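Local structure of periplasmic binding protein (Sulfurospirillum deleyianum, 4PAG) at residues Y238-V241 and F242-K246; V311-S314 and N315-K319. The protein probably serves as the solute-binding component of an ABC transporter, with a histidine molecule bound in its pocket. All coordinates share one frame; numbering follows the deposited sequence.

Contact 1. Residues Y238-V241 and F242-K246; sequences YKTV and FREKK
Y238 meets F242 one helical turn later in a T-shaped aromatic pair: the edge of F242 is directed at the face of Y238, with ring centroids 5.8 Å apart and planes at 75°. With chi1 at 178°, the tyrosine ring swings away from the backbone N, and CE1 comes to 4.0 Å from F242 CE2. The carbonyl oxygen of K239 accepts from F242 N at 3.2 Å and from R243 N in a weak bond. T240 takes part through both backbone and side chain. Its O receives a nearly straight bond from E244 N (2.8 Å, 174°) and a weak one from R243 N, while its OG1 is hydrogen-bonded to T236 O and shares a water with R243; the water accepts from R243 NH1 at 2.9 Å. The R243 guanidinium folds back with one face over T240 CA, and the methyl CG2 of T240 packs 3.6 Å from E244 CD. V241 CG1 fills in beside F242 CD2 at 3.8 Å, and both side chains touch V258 of strand 258-260. Carbonyls shared between donors three and four residues ahead, just before E244 leaves helical geometry, are characteristic of the last turn of an alpha-helix.

Contact 2. Residues V311-S314 and N315-K319; sequences VELS and NEDLK
A capping box opens helix 315-322, and S314 and D317 build it by exchanging side-chain and backbone hydrogen bonds across the first turn. In one direction, S314 OG accepts from D317 N at 2.9 Å with an N-H...O angle of 158°. In the other, S314 N donates to D317 OD2 at 3.0 Å, nearly straight at 167° although the donor approaches from above the carboxylate plane and not within it. The serine hydroxyl reaches the helix because chi1 of 69° places OG between the backbone N and the carbonyl carbon, from where it meets D317 N. The aspartate comes back to meet it: its CB is directed at the preceding loop, and its CG stands only 3.1 Å from S314 OG. The two side chains thus close on each other, and the carboxylate of D317, at position N3, is held by the backbone N-H of the N-cap residue S314. Its negative charge, set beside the amino end of the helix, would be expected to interact well with the helix dipole. Regular helical bonding starts at once, since L318 N donates to S314 O at 3.1 Å. Apolar contacts flank the polar box. L313 CD2 rests 3.9 Å from D317 CB, and L313 CD1 lies 4.1 Å from L318 CD2, the two leucine side chains crossing at about a right angle. L313 also packs on F60 and on Y305 of helix 297-309, while its carbonyl oxygen accepts from K302 NZ; L318 touches K302 as well. This pairing of a reciprocal capping box with a leucine contact between N-cap-minus-one and the fourth helical residue is typical of a hydrophobic staple at a helix N-terminus.

The two contacts lie at different kinds of helix end: contact 1 at the C-terminal end of helix 235-243, and contact 2 at the start of helix 315-322, the last helix of the chain. They come in series, with contact 1 complete before contact 2 begins. Their centres are 28 Å apart and their nearest atoms about 10 Å, without touching. Contact 1 rests on strand 258-260 at one edge of the four-stranded parallel sheet, whereas contact 2 packs against helix 297-309. The bound histidine relates them: its pocket includes P235 and L260 near the first, Y321 and F322 at the end of helix 315-322 and K323 just beyond it, K323 also forming a cation-pi contact with Y238.

Contact 1. Residues Y238-V241 and F242-K246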
ATOM      1  N   TYR A 238       3.905  12.229 -15.384  1.00 14.19           N
ATOM      2  CA  TYR A 238       5.352  12.037 -15.437  1.00 15.93           C
ATOM      3  C   TYR A 238       5.935  12.463 -16.794  1.00 16.16           C
ATOM      4  O   TYR A 238       7.001  13.086 -16.850  1.00 15.33           O
ATOM      5  CB  TYR A 238       5.697  10.593 -15.108  1.00 16.89           C
ATOM      6  CG  TYR A 238       7.166  10.292 -15.179  1.00 17.48           C
ATOM      7  CD1 TYR A 238       8.018  10.615 -14.127  1.00 17.94           C
ATOM      8  CD2 TYR A 238       7.706   9.692 -16.300  1.00 21.19           C
ATOM      9  CE1 TYR A 238       9.373  10.331 -14.189  1.00 19.21           C
ATOM     10  CE2 TYR A 238       9.057   9.416 -16.377  1.00 27.51           C
ATOM     11  CZ  TYR A 238       9.886   9.738 -15.321  1.00 24.62           C
ATOM     12  OH  TYR A 238      11.229   9.456 -15.421  1.00 32.41           O
ATOM     13  N   LYS A 239       5.231  12.153 -17.880  1.00 17.71           N
ATOM     14  CA  LYS A 239       5.620  12.650 -19.213  1.00 20.98           C
ATOM     15  C   LYS A 239       5.442  14.164 -19.321  1.00 19.24           C
ATOM     16  O   LYS A 239       6.338  14.875 -19.772  1.00 20.24           O
ATOM     17  CB  LYS A 239       4.792  11.982 -20.319  1.00 23.03           C
ATOM     18  CG  LYS A 239       4.955  10.478 -20.488  1.00 28.05           C
ATOM     19  CD  LYS A 239       6.411  10.046 -20.546  1.00 34.86           C
ATOM     20  CE  LYS A 239       6.671   9.037 -21.658  1.00 45.71           C
ATOM     21  NZ  LYS A 239       6.987   9.737 -22.936  1.00 52.94           N
ATOM     22  N   THR A 240       4.279  14.645 -18.904  1.00 20.01           N
ATOM     23  CA  THR A 240       3.947  16.070 -18.989  1.00 21.02           C
ATOM     24  C   THR A 240       4.976  16.959 -18.301  1.00 21.07           C
ATOM     25  O   THR A 240       5.388  17.984 -18.860  1.00 18.99           O
ATOM     26  CB  THR A 240       2.559  16.335 -18.380  1.00 22.55           C
ATOM     27  OG1 THR A 240       1.557  15.775 -19.237  1.00 22.55           O
ATOM     28  CG2 THR A 240       2.287  17.824 -18.216  1.00 24.69           C
ATOM     29  N   VAL A 241       5.401  16.562 -17.102  1.00 20.51           N
ATOM     30  CA  VAL A 241       6.267  17.402 -16.272  1.00 22.18           C
ATOM     31  C   VAL A 241       7.648  17.627 -16.909  1.00 22.10           C
ATOM     32  O   VAL A 241       8.313  18.617 -16.610  1.00 22.37           O
ATOM     33  CB  VAL A 241       6.380  16.849 -14.813  1.00 23.78           C
ATOM     34  CG1 VAL A 241       7.264  15.621 -14.745  1.00 22.10           C
ATOM     35  CG2 VAL A 241       6.895  17.915 -13.859  1.00 25.49           C
ATOM     36  N   PHE A 242       8.061  16.722 -17.795  1.00 21.77           N
ATOM     37  CA  PHE A 242       9.304  16.890 -18.564  1.00 21.98           C
ATOM     38  C   PHE A 242       9.104  17.417 -19.989  1.00 23.01           C
ATOM     39  O   PHE A 242      10.068  17.851 -20.627  1.00 27.32           O
ATOM     40  CB  PHE A 242      10.080  15.577 -18.600  1.00 21.76           C
ATOM     41  CG  PHE A 242      10.749  15.247 -17.304  1.00 20.28           C
ATOM     42  CD1 PHE A 242      11.817  16.007 -16.853  1.00 19.95           C
ATOM     43  CD2 PHE A 242      10.297  14.195 -16.519  1.00 15.32           C
ATOM     44  CE1 PHE A 242      12.430  15.717 -15.644  1.00 21.04           C
ATOM     45  CE2 PHE A 242      10.914  13.890 -15.317  1.00 18.28           C
ATOM     46  CZ  PHE A 242      11.977  14.656 -14.876  1.00 20.38           C
ATOM     47  N   ARG A 243       7.869  17.385 -20.481  1.00 24.85           N
ATOM     48  CA  ARG A 243       7.542  17.892 -21.820  1.00 28.62           C
ATOM     49  C   ARG A 243       7.152  19.380 -21.781  1.00 29.06           C
ATOM     50  O   ARG A 243       7.657  20.161 -22.585  1.00 32.88           O
ATOM     51  CB  ARG A 243       6.426  17.051 -22.454  1.00 29.32           C
ATOM     52  CG  ARG A 243       6.080  17.415 -23.893  1.00 32.10           C
ATOM     53  CD  ARG A 243       4.843  16.683 -24.415  1.00 31.67           C
ATOM     54  NE  ARG A 243       3.626  17.014 -23.664  1.00 34.22           N
ATOM     55  CZ  ARG A 243       3.035  16.230 -22.755  1.00 27.01           C
ATOM     56  NH1 ARG A 243       3.522  15.038 -22.455  1.00 22.66           N
ATOM     57  NH2 ARG A 243       1.935  16.648 -22.142  1.00 28.06           N
ATOM     58  N   GLU A 244       6.274  19.765 -20.852  1.00 30.74           N
ATOM     59  CA  GLU A 244       5.779  21.147 -20.769  1.00 27.69           C
ATOM     60  C   GLU A 244       6.795  22.094 -20.113  1.00 31.50           C
ATOM     61  O   GLU A 244       7.268  21.854 -19.000  1.00 29.35           O
ATOM     62  CB  GLU A 244       4.454  21.216 -20.009  1.00 32.57           C
ATOM     63  CG  GLU A 244       3.243  20.729 -20.796  1.00 38.03           C
ATOM     64  CD  GLU A 244       1.933  20.887 -20.031  1.00 43.58           C
ATOM     65  OE1 GLU A 244       0.884  20.494 -20.580  1.00 51.60           O
ATOM     66  OE2 GLU A 244       1.940  21.395 -18.884  1.00 48.73           O
ATOM     67  N   LYS A 245       7.094  23.191 -20.803  1.00 29.76           N
ATOM     68  CA  LYS A 245       8.137  24.141 -20.388  1.00 32.40           C
ATOM     69  C   LYS A 245       7.939  24.745 -18.981  1.00 27.20           C
ATOM     70  O   LYS A 245       8.907  24.978 -18.251  1.00 23.51           O
ATOM     71  CB  LYS A 245       8.230  25.262 -21.442  1.00 38.53           C
ATOM     72  CG  LYS A 245       9.344  26.276 -21.231  1.00 48.43           C
ATOM     73  CD  LYS A 245      10.706  25.724 -21.624  1.00 55.08           C
ATOM     74  CE  LYS A 245      11.844  26.473 -20.945  1.00 58.31           C
ATOM     75  NZ  LYS A 245      11.755  27.956 -21.083  1.00 58.05           N
ATOM     76  N   LYS A 246       6.695  25.007 -18.596  1.00 26.09           N
ATOM     77  CA  LYS A 246       6.430  25.725 -17.343  1.00 27.31           C
ATOM     78  C   LYS A 246       6.933  24.980 -16.099  1.00 23.57           C
ATOM     79  O   LYS A 246       7.273  25.602 -15.099  1.00 19.54           O
ATOM     80  CB  LYS A 246       4.939  26.012 -17.186  1.00 29.11           C
ATOM     81  CG  LYS A 246       4.135  24.810 -16.726  1.00 27.72           C
ATOM     82  CD  LYS A 246       2.659  25.111 -16.779  1.00 31.02           C
ATOM     83  CE  LYS A 246       1.873  24.233 -15.829  1.00 30.50           C
ATOM     84  NZ  LYS A 246       0.545  24.853 -15.610  1.00 34.73           N
TER
HETATM   85  O   HOH W   1       1.620  13.425 -21.058  1.00 24.46           O

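Contact 2. Residues V311-S314 and N315-K319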
ATOM      1  N   VAL A 311       8.668 -14.814  -7.303  1.00 20.40           N
ATOM      2  CA  VAL A 311       9.069 -14.397  -8.644  1.00 21.85           C
ATOM      3  C   VAL A 311      10.531 -13.965  -8.655  1.00 21.58           C
ATOM      4  O   VAL A 311      10.955 -13.172  -7.816  1.00 18.13           O
ATOM      5  CB  VAL A 311       8.190 -13.242  -9.147  1.00 23.68           C
ATOM      6  CG1 VAL A 311       8.733 -12.672 -10.450  1.00 26.94           C
ATOM      7  CG2 VAL A 311       6.759 -13.725  -9.341  1.00 23.79           C
ATOM      8  N   GLU A 312      11.285 -14.500  -9.611  1.00 21.50           N
ATOM      9  CA  GLU A 312      12.688 -14.138  -9.823  1.00 22.36           C
ATOM     10  C   GLU A 312      12.741 -13.042 -10.854  1.00 22.92           C
ATOM     11  O   GLU A 312      12.132 -13.161 -11.909  1.00 25.84           O
ATOM     12  CB  GLU A 312      13.466 -15.328 -10.368  1.00 26.71           C
ATOM     13  CG  GLU A 312      13.540 -16.493  -9.409  1.00 29.61           C
ATOM     14  CD  GLU A 312      14.517 -16.244  -8.284  1.00 36.27           C
ATOM     15  OE1 GLU A 312      15.391 -15.356  -8.426  1.00 40.94           O
ATOM     16  OE2 GLU A 312      14.411 -16.948  -7.262  1.00 39.95           O
ATOM     17  N   LEU A 313      13.483 -11.986 -10.561  1.00 22.34           N
ATOM     18  CA  LEU A 313      13.575 -10.848 -11.451  1.00 22.55           C
ATOM     19  C   LEU A 313      14.957 -10.780 -12.078  1.00 24.74           C
ATOM     20  O   LEU A 313      15.966 -10.804 -11.371  1.00 26.08           O
ATOM     21  CB  LEU A 313      13.284  -9.562 -10.674  1.00 22.45           C
ATOM     22  CG  LEU A 313      11.862  -9.436 -10.121  1.00 21.61           C
ATOM     23  CD1 LEU A 313      11.788  -8.277  -9.146  1.00 21.05           C
ATOM     24  CD2 LEU A 313      10.861  -9.244 -11.254  1.00 24.34           C
ATOM     25  N   SER A 314      14.998 -10.709 -13.403  1.00 26.23           N
ATOM     26  CA  SER A 314      16.240 -10.462 -14.132  1.00 28.00           C
ATOM     27  C   SER A 314      16.595  -8.981 -14.045  1.00 28.49           C
ATOM     28  O   SER A 314      15.768  -8.163 -13.651  1.00 22.62           O
ATOM     29  CB  SER A 314      16.069 -10.835 -15.600  1.00 30.01           C
ATOM     30  OG  SER A 314      15.182  -9.937 -16.246  1.00 28.62           O
ATOM     31  N   ASN A 315      17.814  -8.629 -14.443  1.00 30.09           N
ATOM     32  CA  ASN A 315      18.194  -7.221 -14.508  1.00 32.17           C
ATOM     33  C   ASN A 315      17.354  -6.460 -15.536  1.00 31.21           C
ATOM     34  O   ASN A 315      17.029  -5.292 -15.331  1.00 31.28           O
ATOM     35  CB  ASN A 315      19.695  -7.064 -14.784  1.00 34.99           C
ATOM     36  CG  ASN A 315      20.557  -7.478 -13.592  1.00 38.78           C
ATOM     37  OD1 ASN A 315      20.086  -7.547 -12.455  1.00 40.62           O
ATOM     38  ND2 ASN A 315      21.826  -7.753 -13.851  1.00 42.21           N
ATOM     39  N   GLU A 316      16.977  -7.126 -16.622  1.00 31.10           N
ATOM     40  CA  GLU A 316      16.097  -6.510 -17.605  1.00 34.55           C
ATOM     41  C   GLU A 316      14.692  -6.278 -17.029  1.00 30.93           C
ATOM     42  O   GLU A 316      14.076  -5.253 -17.313  1.00 29.68           O
ATOM     43  CB  GLU A 316      16.034  -7.345 -18.888  1.00 40.28           C
ATOM     44  CG  GLU A 316      15.336  -6.658 -20.058  1.00 49.16           C
ATOM     45  CD  GLU A 316      15.956  -5.317 -20.436  1.00 53.36           C
ATOM     46  OE1 GLU A 316      17.190  -5.152 -20.308  1.00 59.49           O
ATOM     47  OE2 GLU A 316      15.204  -4.421 -20.870  1.00 67.87           O
ATOM     48  N   ASP A 317      14.196  -7.213 -16.216  1.00 29.42           N
ATOM     49  CA  ASP A 317      12.910  -7.033 -15.523  1.00 27.73           C
ATOM     50  C   ASP A 317      12.929  -5.821 -14.610  1.00 23.41           C
ATOM     51  O   ASP A 317      11.941  -5.092 -14.524  1.00 24.98           O
ATOM     52  CB  ASP A 317      12.555  -8.253 -14.658  1.00 30.50           C
ATOM     53  CG  ASP A 317      12.231  -9.480 -15.469  1.00 32.73           C
ATOM     54  OD1 ASP A 317      11.808  -9.331 -16.634  1.00 37.13           O
ATOM     55  OD2 ASP A 317      12.396 -10.599 -14.930  1.00 31.38           O
ATOM     56  N   LEU A 318      14.041  -5.628 -13.904  1.00 19.56           N
ATOM     57  CA  LEU A 318      14.161  -4.508 -12.976  1.00 19.92           C
ATOM     58  C   LEU A 318      14.077  -3.188 -13.723  1.00 24.93           C
ATOM     59  O   LEU A 318      13.456  -2.236 -13.248  1.00 25.84           O
ATOM     60  CB  LEU A 318      15.463  -4.587 -12.186  1.00 22.83           C
ATOM     61  CG  LEU A 318      15.562  -5.689 -11.132  1.00 26.64           C
ATOM     62  CD1 LEU A 318      16.999  -5.808 -10.647  1.00 29.12           C
ATOM     63  CD2 LEU A 318      14.625  -5.429  -9.956  1.00 26.24           C
ATOM     64  N   LYS A 319      14.692  -3.149 -14.901  1.00 26.66           N
ATOM     65  CA  LYS A 319      14.635  -1.982 -15.763  1.00 29.58           C
ATOM     66  C   LYS A 319      13.219  -1.782 -16.290  1.00 28.71           C
ATOM     67  O   LYS A 319      12.653  -0.703 -16.155  1.00 32.95           O
ATOM     68  CB  LYS A 319      15.612  -2.138 -16.933  1.00 32.63           C
ATOM     69  CG  LYS A 319      15.759  -0.886 -17.784  1.00 38.86           C
ATOM     70  CD  LYS A 319      16.579  -1.157 -19.038  1.00 44.27           C
ATOM     71  CE  LYS A 319      16.430  -0.027 -20.048  1.00 49.48           C
ATOM     72  NZ  LYS A 319      17.017   1.250 -19.553  1.00 51.52           N
TER